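Local atomic coordinates of signal recognition particle 54 kDa protein (Aeropyrum pernix, PDB entry 7EPK), a protein that is the 54 kDa protein of the archaeal signal recognition particle, joining a helical bundle and a P-loop GTPase-type domain to a helical signal peptide binding domain. Residues A[318-323]-A[353-358]; A[327-332]-A[415-420]; A[370-375]-A[407-412]. All coordinates share one frame; numbering follows the deposited sequence.

Contact 1: residues A[318-323]-A[353-358]; sequences DVLKGR and SMLASI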
loop_
_atom_site.group_PDB
_atom_site.type_symbol
_atom_site.label_atom_id
_atom_site.label_comp_id
_atom_site.label_asym_id
_atom_site.label_seq_id
_atom_site.Cartn_x
_atom_site.Cartn_y
_atom_site.Cartn_z
ATOM N N ASP A 318 -26.516 -20.244 -13.706
ATOM C CA ASP A 318 -26.664 -21.500 -12.909
ATOM C C ASP A 318 -28.135 -21.717 -12.536
ATOM O O ASP A 318 -28.513 -22.867 -12.294
ATOM C CB ASP A 318 -25.781 -21.527 -11.648
ATOM C CG ASP A 318 -24.734 -22.638 -11.626
ATOM O OD1 ASP A 318 -24.947 -23.660 -12.322
ATOM O OD2 ASP A 318 -23.713 -22.489 -10.899
ATOM N N VAL A 319 -28.935 -20.658 -12.465
ATOM C CA VAL A 319 -30.409 -20.765 -12.265
ATOM C C VAL A 319 -31.025 -21.205 -13.595
ATOM O O VAL A 319 -31.690 -22.250 -13.605
ATOM C CB VAL A 319 -31.006 -19.439 -11.760
ATOM C CG1 VAL A 319 -32.502 -19.338 -12.003
ATOM C CG2 VAL A 319 -30.690 -19.219 -10.292
ATOM N N LEU A 320 -30.765 -20.456 -14.674
ATOM C CA LEU A 320 -31.376 -20.640 -16.022
ATOM C C LEU A 320 -31.070 -22.041 -16.562
ATOM O O LEU A 320 -31.885 -22.536 -17.355
ATOM C CB LEU A 320 -30.863 -19.568 -16.991
ATOM C CG LEU A 320 -31.226 -18.112 -16.667
ATOM C CD1 LEU A 320 -30.985 -17.209 -17.871
ATOM C CD2 LEU A 320 -32.666 -17.969 -16.199
ATOM N N LYS A 321 -29.948 -22.652 -16.165
ATOM C CA LYS A 321 -29.643 -24.075 -16.478
ATOM C C LYS A 321 -30.233 -24.960 -15.367
ATOM O O LYS A 321 -29.892 -26.165 -15.344
ATOM C CB LYS A 321 -28.139 -24.281 -16.721
ATOM C CG LYS A 321 -27.247 -24.539 -15.506
ATOM C CD LYS A 321 -25.847 -25.087 -15.833
ATOM C CE LYS A 321 -25.832 -26.429 -16.545
ATOM N NZ LYS A 321 -26.407 -27.527 -15.727
ATOM N N GLY A 322 -31.060 -24.378 -14.478
ATOM C CA GLY A 322 -31.929 -25.070 -13.500
ATOM C C GLY A 322 -31.182 -25.657 -12.311
ATOM O O GLY A 322 -31.795 -26.487 -11.613
ATOM N N ARG A 323 -29.937 -25.228 -12.057
ATOM C CA ARG A 323 -28.997 -25.860 -11.084
ATOM C C ARG A 323 -29.089 -25.153 -9.725
ATOM O O ARG A 323 -28.194 -25.379 -8.902
ATOM C CB ARG A 323 -27.550 -25.825 -11.602
ATOM C CG ARG A 323 -27.178 -26.956 -12.553
ATOM C CD ARG A 323 -26.950 -28.302 -11.873
ATOM N NE ARG A 323 -25.927 -29.101 -12.557
ATOM C CZ ARG A 323 -24.707 -29.394 -12.082
ATOM N NH1 ARG A 323 -24.315 -28.976 -10.888
ATOM N NH2 ARG A 323 -23.875 -30.120 -12.811
ATOM N N SER A 353 -30.093 -10.508 -17.387
ATOM C CA SER A 353 -31.054 -9.836 -18.302
ATOM C C SER A 353 -32.333 -10.675 -18.358
ATOM O O SER A 353 -33.394 -10.153 -17.972
ATOM C CB SER A 353 -30.464 -9.628 -19.681
ATOM O OG SER A 353 -31.435 -9.142 -20.598
ATOM N N MET A 354 -32.200 -11.939 -18.778
ATOM C CA MET A 354 -33.326 -12.881 -19.028
ATOM C C MET A 354 -33.899 -13.399 -17.703
ATOM O O MET A 354 -35.097 -13.706 -17.679
ATOM C CB MET A 354 -32.879 -14.077 -19.873
ATOM C CG MET A 354 -34.026 -14.755 -20.592
ATOM S SD MET A 354 -33.445 -16.098 -21.651
ATOM C CE MET A 354 -34.144 -17.528 -20.824
ATOM N N LEU A 355 -33.073 -13.509 -16.654
ATOM C CA LEU A 355 -33.488 -13.979 -15.302
ATOM C C LEU A 355 -34.591 -13.053 -14.780
ATOM O O LEU A 355 -35.637 -13.573 -14.345
ATOM C CB LEU A 355 -32.283 -13.971 -14.352
ATOM C CG LEU A 355 -32.318 -14.930 -13.155
ATOM C CD1 LEU A 355 -31.790 -14.238 -11.909
ATOM C CD2 LEU A 355 -33.706 -15.497 -12.878
ATOM N N ALA A 356 -34.349 -11.738 -14.836
ATOM C CA ALA A 356 -35.294 -10.670 -14.430
ATOM C C ALA A 356 -36.473 -10.586 -15.415
ATOM O O ALA A 356 -37.555 -10.135 -14.973
ATOM C CB ALA A 356 -34.564 -9.352 -14.312
ATOM N N SER A 357 -36.289 -11.010 -16.681
ATOM C CA SER A 357 -37.312 -10.988 -17.770
ATOM C C SER A 357 -38.330 -12.137 -17.620
ATOM O O SER A 357 -39.285 -12.157 -18.419
ATOM C CB SER A 357 -36.669 -11.005 -19.142
ATOM O OG SER A 357 -36.427 -12.333 -19.583
ATOM N N ILE A 358 -38.136 -13.057 -16.660
ATOM C CA ILE A 358 -39.124 -14.106 -16.256
ATOM C C ILE A 358 -39.738 -13.713 -14.901
ATOM O O ILE A 358 -40.986 -13.610 -14.820
ATOM C CB ILE A 358 -38.476 -15.509 -16.227
ATOM C CG1 ILE A 358 -38.290 -16.077 -17.637
ATOM C CG2 ILE A 358 -39.286 -16.467 -15.358
ATOM C CD1 ILE A 358 -37.016 -15.670 -18.322
#

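Contact 2: residues A[327-332]-A[415-420]; sequences RTIYRQ and VYYKNL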
loop_
_atom_site.group_PDB
_atom_site.type_symbol
_atom_site.label_atom_id
_atom_site.label_comp_id
_atom_site.label_asym_id
_atom_site.label_seq_id
_atom_site.Cartn_x
_atom_site.Cartn_y
_atom_site.Cartn_z
ATOM N N ARG A 327 -26.154 -22.681 -2.190
ATOM C CA ARG A 327 -24.781 -22.190 -2.485
ATOM C C ARG A 327 -24.852 -21.238 -3.673
ATOM O O ARG A 327 -24.122 -20.225 -3.646
ATOM C CB ARG A 327 -23.805 -23.340 -2.723
ATOM C CG ARG A 327 -23.332 -23.974 -1.424
ATOM C CD ARG A 327 -22.627 -25.312 -1.566
ATOM N NE ARG A 327 -22.146 -25.743 -0.266
ATOM C CZ ARG A 327 -21.313 -26.746 -0.079
ATOM N NH1 ARG A 327 -20.902 -27.040 1.139
ATOM N NH2 ARG A 327 -20.897 -27.466 -1.109
ATOM N N THR A 328 -25.724 -21.531 -4.642
ATOM C CA THR A 328 -25.981 -20.663 -5.821
ATOM C C THR A 328 -26.535 -19.338 -5.321
ATOM O O THR A 328 -25.954 -18.301 -5.645
ATOM C CB THR A 328 -26.960 -21.319 -6.794
ATOM O OG1 THR A 328 -26.324 -22.483 -7.322
ATOM C CG2 THR A 328 -27.389 -20.396 -7.911
ATOM N N ILE A 329 -27.611 -19.409 -4.534
ATOM C CA ILE A 329 -28.316 -18.225 -3.947
ATOM C C ILE A 329 -27.338 -17.435 -3.062
ATOM O O ILE A 329 -27.302 -16.190 -3.149
ATOM C CB ILE A 329 -29.577 -18.650 -3.165
ATOM C CG1 ILE A 329 -30.565 -19.396 -4.063
ATOM C CG2 ILE A 329 -30.213 -17.445 -2.486
ATOM C CD1 ILE A 329 -31.861 -19.748 -3.377
ATOM N N TYR A 330 -26.564 -18.123 -2.233
ATOM C CA TYR A 330 -25.573 -17.457 -1.361
ATOM C C TYR A 330 -24.575 -16.655 -2.205
ATOM O O TYR A 330 -24.258 -15.530 -1.807
ATOM C CB TYR A 330 -24.828 -18.472 -0.506
ATOM C CG TYR A 330 -23.912 -17.812 0.482
ATOM C CD1 TYR A 330 -24.384 -17.408 1.715
ATOM C CD2 TYR A 330 -22.596 -17.547 0.175
ATOM C CE1 TYR A 330 -23.552 -16.811 2.646
ATOM C CE2 TYR A 330 -21.754 -16.942 1.091
ATOM C CZ TYR A 330 -22.229 -16.574 2.335
ATOM O OH TYR A 330 -21.407 -15.990 3.259
ATOM N N ARG A 331 -24.087 -17.230 -3.313
ATOM C CA ARG A 331 -23.082 -16.596 -4.203
ATOM C C ARG A 331 -23.766 -15.464 -4.967
ATOM O O ARG A 331 -23.116 -14.406 -5.173
ATOM C CB ARG A 331 -22.471 -17.604 -5.184
ATOM C CG ARG A 331 -21.424 -18.520 -4.567
ATOM C CD ARG A 331 -20.678 -19.337 -5.611
ATOM N NE ARG A 331 -20.011 -20.488 -5.003
ATOM C CZ ARG A 331 -20.515 -21.719 -4.927
ATOM N NH1 ARG A 331 -19.830 -22.678 -4.324
ATOM N NH2 ARG A 331 -21.696 -21.992 -5.456
ATOM N N GLN A 332 -25.019 -15.707 -5.373
ATOM C CA GLN A 332 -25.899 -14.738 -6.071
ATOM C C GLN A 332 -26.082 -13.498 -5.190
ATOM O O GLN A 332 -25.862 -12.403 -5.699
ATOM C CB GLN A 332 -27.240 -15.389 -6.394
ATOM C CG GLN A 332 -28.166 -14.500 -7.216
ATOM C CD GLN A 332 -29.494 -15.175 -7.437
ATOM O OE1 GLN A 332 -29.565 -16.261 -8.018
ATOM N NE2 GLN A 332 -30.543 -14.548 -6.925
ATOM N N VAL A 415 -39.190 -20.280 0.003
ATOM C CA VAL A 415 -40.161 -20.083 -1.118
ATOM C C VAL A 415 -39.376 -19.595 -2.338
ATOM O O VAL A 415 -39.605 -20.153 -3.435
ATOM C CB VAL A 415 -41.309 -19.118 -0.750
ATOM C CG1 VAL A 415 -42.220 -18.812 -1.934
ATOM C CG2 VAL A 415 -42.134 -19.658 0.405
ATOM N N TYR A 416 -38.483 -18.616 -2.133
ATOM C CA TYR A 416 -37.648 -17.970 -3.184
ATOM C C TYR A 416 -36.917 -19.069 -3.942
ATOM O O TYR A 416 -37.081 -19.197 -5.182
ATOM C CB TYR A 416 -36.655 -16.970 -2.583
ATOM C CG TYR A 416 -35.780 -16.264 -3.588
ATOM C CD1 TYR A 416 -36.229 -15.135 -4.255
ATOM C CD2 TYR A 416 -34.501 -16.720 -3.871
ATOM C CE1 TYR A 416 -35.435 -14.481 -5.182
ATOM C CE2 TYR A 416 -33.696 -16.078 -4.796
ATOM C CZ TYR A 416 -34.164 -14.950 -5.446
ATOM O OH TYR A 416 -33.389 -14.300 -6.355
ATOM N N TYR A 417 -36.183 -19.878 -3.185
ATOM C CA TYR A 417 -35.513 -21.098 -3.688
ATOM C C TYR A 417 -36.539 -21.878 -4.522
ATOM O O TYR A 417 -36.336 -21.973 -5.738
ATOM C CB TYR A 417 -34.860 -21.833 -2.514
ATOM C CG TYR A 417 -34.546 -23.283 -2.766
ATOM C CD1 TYR A 417 -33.404 -23.678 -3.438
ATOM C CD2 TYR A 417 -35.418 -24.268 -2.342
ATOM C CE1 TYR A 417 -33.141 -25.020 -3.676
ATOM C CE2 TYR A 417 -35.169 -25.610 -2.567
ATOM C CZ TYR A 417 -34.025 -25.989 -3.231
ATOM O OH TYR A 417 -33.802 -27.323 -3.389
ATOM N N LYS A 418 -37.640 -22.349 -3.919
ATOM C CA LYS A 418 -38.658 -23.195 -4.615
ATOM C C LYS A 418 -39.201 -22.439 -5.830
ATOM O O LYS A 418 -39.287 -23.044 -6.913
ATOM C CB LYS A 418 -39.831 -23.584 -3.708
ATOM C CG LYS A 418 -39.489 -24.450 -2.499
ATOM C CD LYS A 418 -40.549 -24.370 -1.401
ATOM C CE LYS A 418 -40.140 -24.956 -0.064
ATOM N NZ LYS A 418 -41.119 -24.601 0.993
ATOM N N ASN A 419 -39.549 -21.164 -5.650
ATOM C CA ASN A 419 -40.249 -20.362 -6.686
ATOM C C ASN A 419 -39.314 -20.214 -7.893
ATOM O O ASN A 419 -39.779 -20.448 -9.022
ATOM C CB ASN A 419 -40.770 -19.029 -6.134
ATOM C CG ASN A 419 -42.125 -18.661 -6.696
ATOM O OD1 ASN A 419 -42.257 -18.396 -7.890
ATOM N ND2 ASN A 419 -43.139 -18.646 -5.845
ATOM N N LEU A 420 -38.042 -19.874 -7.668
ATOM C CA LEU A 420 -37.035 -19.796 -8.756
ATOM C C LEU A 420 -36.996 -21.155 -9.443
ATOM O O LEU A 420 -37.159 -21.187 -10.670
ATOM C CB LEU A 420 -35.656 -19.404 -8.213
ATOM C CG LEU A 420 -35.302 -17.917 -8.292
ATOM C CD1 LEU A 420 -35.078 -17.488 -9.739
ATOM C CD2 LEU A 420 -36.373 -17.043 -7.640
#

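Contact 3: residues A[370-375]-A[407-412]; sequences MKRWMA and VDDVRE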
loop_
_atom_site.group_PDB
_atom_site.type_symbol
_atom_site.label_atom_id
_atom_site.label_comp_id
_atom_site.label_asym_id
_atom_site.label_seq_id
_atom_site.Cartn_x
_atom_site.Cartn_y
_atom_site.Cartn_z
ATOM N N MET A 370 -31.221 -9.389 1.433
ATOM C CA MET A 370 -30.062 -10.213 1.005
ATOM C C MET A 370 -29.171 -10.510 2.216
ATOM O O MET A 370 -28.782 -11.681 2.362
ATOM C CB MET A 370 -29.259 -9.513 -0.094
ATOM C CG MET A 370 -30.054 -9.330 -1.386
ATOM S SD MET A 370 -29.055 -8.777 -2.784
ATOM C CE MET A 370 -30.133 -7.621 -3.628
ATOM N N LYS A 371 -28.896 -9.515 3.069
ATOM C CA LYS A 371 -27.973 -9.651 4.236
ATOM C C LYS A 371 -28.562 -10.637 5.249
ATOM O O LYS A 371 -27.776 -11.349 5.909
ATOM C CB LYS A 371 -27.691 -8.292 4.895
ATOM C CG LYS A 371 -26.599 -8.272 5.964
ATOM C CD LYS A 371 -27.121 -8.061 7.382
ATOM C CE LYS A 371 -26.045 -7.741 8.405
ATOM N NZ LYS A 371 -25.509 -6.366 8.245
ATOM N N ARG A 372 -29.888 -10.667 5.382
ATOM C CA ARG A 372 -30.593 -11.556 6.345
ATOM C C ARG A 372 -30.548 -12.972 5.769
ATOM O O ARG A 372 -30.238 -13.923 6.513
ATOM C CB ARG A 372 -32.052 -11.125 6.577
ATOM C CG ARG A 372 -32.266 -9.914 7.486
ATOM C CD ARG A 372 -33.722 -9.788 7.939
ATOM N NE ARG A 372 -34.702 -9.804 6.848
ATOM C CZ ARG A 372 -35.108 -8.738 6.158
ATOM N NH1 ARG A 372 -34.626 -7.536 6.429
ATOM N NH2 ARG A 372 -35.983 -8.882 5.178
ATOM N N TRP A 373 -30.849 -13.091 4.474
ATOM C CA TRP A 373 -30.855 -14.378 3.740
ATOM C C TRP A 373 -29.471 -15.018 3.813
ATOM O O TRP A 373 -29.419 -16.245 3.985
ATOM C CB TRP A 373 -31.321 -14.152 2.305
ATOM C CG TRP A 373 -32.804 -14.009 2.224
ATOM C CD1 TRP A 373 -33.664 -13.850 3.270
ATOM C CD2 TRP A 373 -33.607 -13.998 1.032
ATOM N NE1 TRP A 373 -34.948 -13.750 2.815
ATOM C CE2 TRP A 373 -34.947 -13.832 1.444
ATOM C CE3 TRP A 373 -33.336 -14.106 -0.341
ATOM C CZ2 TRP A 373 -36.004 -13.790 0.529
ATOM C CZ3 TRP A 373 -34.382 -14.066 -1.244
ATOM C CH2 TRP A 373 -35.699 -13.908 -0.811
ATOM N N MET A 374 -28.402 -14.217 3.728
ATOM C CA MET A 374 -27.012 -14.728 3.794
ATOM C C MET A 374 -26.747 -15.263 5.210
ATOM O O MET A 374 -26.242 -16.395 5.324
ATOM C CB MET A 374 -25.987 -13.680 3.341
ATOM C CG MET A 374 -25.826 -13.648 1.795
ATOM S SD MET A 374 -24.736 -12.347 1.087
ATOM C CE MET A 374 -23.285 -12.598 2.110
ATOM N N ALA A 375 -27.164 -14.547 6.254
ATOM C CA ALA A 375 -27.012 -14.960 7.676
ATOM C C ALA A 375 -27.717 -16.299 7.895
ATOM O O ALA A 375 -27.129 -17.180 8.553
ATOM C CB ALA A 375 -27.583 -13.902 8.589
ATOM N N VAL A 407 -38.769 -16.994 12.018
ATOM C CA VAL A 407 -39.098 -18.358 11.528
ATOM C C VAL A 407 -39.805 -18.214 10.178
ATOM O O VAL A 407 -39.775 -19.180 9.408
ATOM C CB VAL A 407 -39.945 -19.113 12.574
ATOM C CG1 VAL A 407 -41.369 -18.564 12.695
ATOM C CG2 VAL A 407 -39.951 -20.608 12.311
ATOM N N ASP A 408 -40.425 -17.055 9.920
ATOM C CA ASP A 408 -41.090 -16.712 8.630
ATOM C C ASP A 408 -40.045 -16.225 7.615
ATOM O O ASP A 408 -40.289 -16.388 6.417
ATOM C CB ASP A 408 -42.179 -15.639 8.794
ATOM C CG ASP A 408 -43.573 -16.125 9.172
ATOM O OD1 ASP A 408 -43.775 -17.359 9.297
ATOM O OD2 ASP A 408 -44.457 -15.255 9.324
ATOM N N ASP A 409 -38.949 -15.603 8.063
ATOM C CA ASP A 409 -37.860 -15.116 7.170
ATOM C C ASP A 409 -37.238 -16.311 6.442
ATOM O O ASP A 409 -37.125 -16.270 5.191
ATOM C CB ASP A 409 -36.791 -14.325 7.926
ATOM C CG ASP A 409 -36.864 -12.843 7.625
ATOM O OD1 ASP A 409 -36.838 -12.489 6.421
ATOM O OD2 ASP A 409 -36.971 -12.063 8.585
ATOM N N VAL A 410 -36.868 -17.338 7.208
ATOM C CA VAL A 410 -36.326 -18.619 6.674
ATOM C C VAL A 410 -37.388 -19.282 5.776
ATOM O O VAL A 410 -36.989 -20.065 4.898
ATOM C CB VAL A 410 -35.769 -19.529 7.794
ATOM C CG1 VAL A 410 -36.550 -19.456 9.096
ATOM C CG2 VAL A 410 -35.626 -20.971 7.339
ATOM N N ARG A 411 -38.677 -18.937 5.906
ATOM C CA ARG A 411 -39.742 -19.353 4.939
ATOM C C ARG A 411 -39.647 -18.544 3.638
ATOM O O ARG A 411 -39.882 -19.141 2.584
ATOM C CB ARG A 411 -41.170 -19.176 5.479
ATOM C CG ARG A 411 -41.612 -20.198 6.513
ATOM C CD ARG A 411 -43.031 -19.920 6.978
ATOM N NE ARG A 411 -43.447 -21.013 7.842
ATOM C CZ ARG A 411 -43.946 -22.169 7.419
ATOM N NH1 ARG A 411 -44.153 -22.371 6.123
ATOM N NH2 ARG A 411 -44.246 -23.116 8.295
ATOM N N GLU A 412 -39.375 -17.235 3.701
ATOM C CA GLU A 412 -39.324 -16.348 2.501
ATOM C C GLU A 412 -38.239 -16.869 1.542
ATOM O O GLU A 412 -38.549 -17.055 0.364
ATOM C CB GLU A 412 -39.039 -14.884 2.867
ATOM C CG GLU A 412 -40.135 -14.179 3.659
ATOM C CD GLU A 412 -39.725 -12.860 4.315
ATOM O OE1 GLU A 412 -38.552 -12.452 4.167
ATOM O OE2 GLU A 412 -40.575 -12.236 4.989
#

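Contact 1: residues A[318-323]-A[353-358]
Leu320 places its two methyls on neighbouring residues of 353-358. CD1 lies 4.2 Å from CB of Met354, whereas CD2 reaches the root of the next residue, 4.2 Å from CA of Leu355, and also faces that residue's own branch. The methyl it faces is Leu355 CD2, which Val319 also touches: Val319 CG1 stands 4.1 Å from Leu355 CD2, and these two side chains run roughly at right angles. One methyl of Leu355 thus touches two consecutive residues of 318-323, and all three pairs are purely apolar. With CG of Leu355 trans to its backbone N (chi1 -155°), the branch swings back beside its carbonyl carbon and comes within reach of both. Met354, an exposed residue, takes part through CB.

The touching residues of the first segment form the last turn of helix 293-320, which is closed by a Schellman motif. Gly322, with its positive phi of 75°, is the C' residue, and Arg323 N bonds back to Asp318 O at 2.8 Å; the partner bond from Gly322 N to Val319 O is less securely placed. Val319 and Leu320 are thereby the final helical residues, just before the chain turns away toward helix 326-337.

Further out, Leu420 of helix 409-423 touches both Val319 and Leu355 and fills in beside their methyl contact. Val319 also rests on Ile324 and Met424, and Leu355 on Leu363, so that loop side chains border the pair.

Contact 2: residues A[327-332]-A[415-420]
Ile329 packs on Tyr416 and Tyr417, while Gln332 bonds to the Tyr416 hydroxyl. The outermost methyl of Ile329 does the touching: CD1 sits 3.8 Å from CB of Tyr417 and 4.0 Å from CD2 of Tyr416, near the plane of each ring at its edge. A straight outer chain, with CD1 anti to CA, carries this methyl across to the base of Tyr417 and the ring edge of Tyr416, so it packs between two adjacent residues of the opposing helix. The segments 327-332 and 415-420 cross steeply, their axes 11.5 Å apart at closest approach and 105° between directions, and the contact is small, four side chains meeting.

The hydrogen bond runs from Gln332 NE2 to Tyr416 OH, at 2.9 Å and with an N-H...O angle of 132°, noticeably bent. The hydroxyl lies in the plane of the amide, and NE2 in turn lies in the ring plane beyond its edge, although the two planes are 67° apart. An extended glutamine and the tyrosine approach from opposite directions. The hydroxyl has a second partner, the carbonyl oxygen of Ala362, to which it can give its own proton.

Ring packing completes the setting. Leu420 CD2 stands 3.6 Å above the centre of one Tyr416 face, and the same ring meets Trp373 of helix 367-379. Tyr417 points its hydroxyl elsewhere, to Lys421 and Glu389.

In this buried core of the signal peptide binding domain, the chemistry implies that Tyr416 OH accepts from one side chain and donates to a backbone carbonyl, so the hydroxyl of a buried residue is satisfied in both roles.

Contact 3: residues A[370-375]-A[407-412]
Arg372 reaches Asp409 by a turn late in its chain: CG is trans to the carbonyl carbon, and the bend at chi3 (-53°) swings NE toward the carboxylate. Trp373, next along, has a first torsion like that of Arg372, which lays its indole beside the opening turn of helix 409-423. The two residues thus join helix 367-379 to that later helix within the all-helical signal peptide binding domain.

The charged pair is a salt bridge whose hydrogen bond is weak. Arg372 NE to Asp409 OD1 measures 3.5 Å, with a fairly straight N-H...O angle of 158°. The oxygen approaches the edge of the guanidinium, near its plane, yet the carboxylate is tilted by 45° against it; OD2 is almost as near. Glu412, one turn on from Asp409, brings its carboxylate close to that of Asp409, and its OE1 lies 4.5 Å from Arg372 NH2. Lys369, a like charge close to Arg372, touches Glu412, and the two basic residues would be expected to offset the paired negative charges in this small mixed-charge cluster.

The rest of the contact is packing. Trp373 is buried, with Leu365 touching it from a loop. It comes nearest Glu412 through the six-membered ring of the indole, at an oblique slant, CZ2 coming 4.0 Å from the Glu412 methylene CB and 3.9 Å from its backbone C.

How the contacts relate
Helix 409-423 ties the set together: contacts 2 and 3 both use it, at successive turns, and Leu420 carries it on to the methyls of contact 1. Contact 2 is the core member, with every touching residue buried, and lies about 11 Å, centre to centre, from each of the others; contacts 1 and 3 are only partly buried and do not touch each other. The chemistry changes with place. At the end of helix 293-320 it is wholly aliphatic, in the centre a single amide-hydroxyl bond sits among rings and methyls, and at 370-375 with 407-412 ionic groups border a buried indole. The Trp373-Tyr416 ring contact bridges the last two.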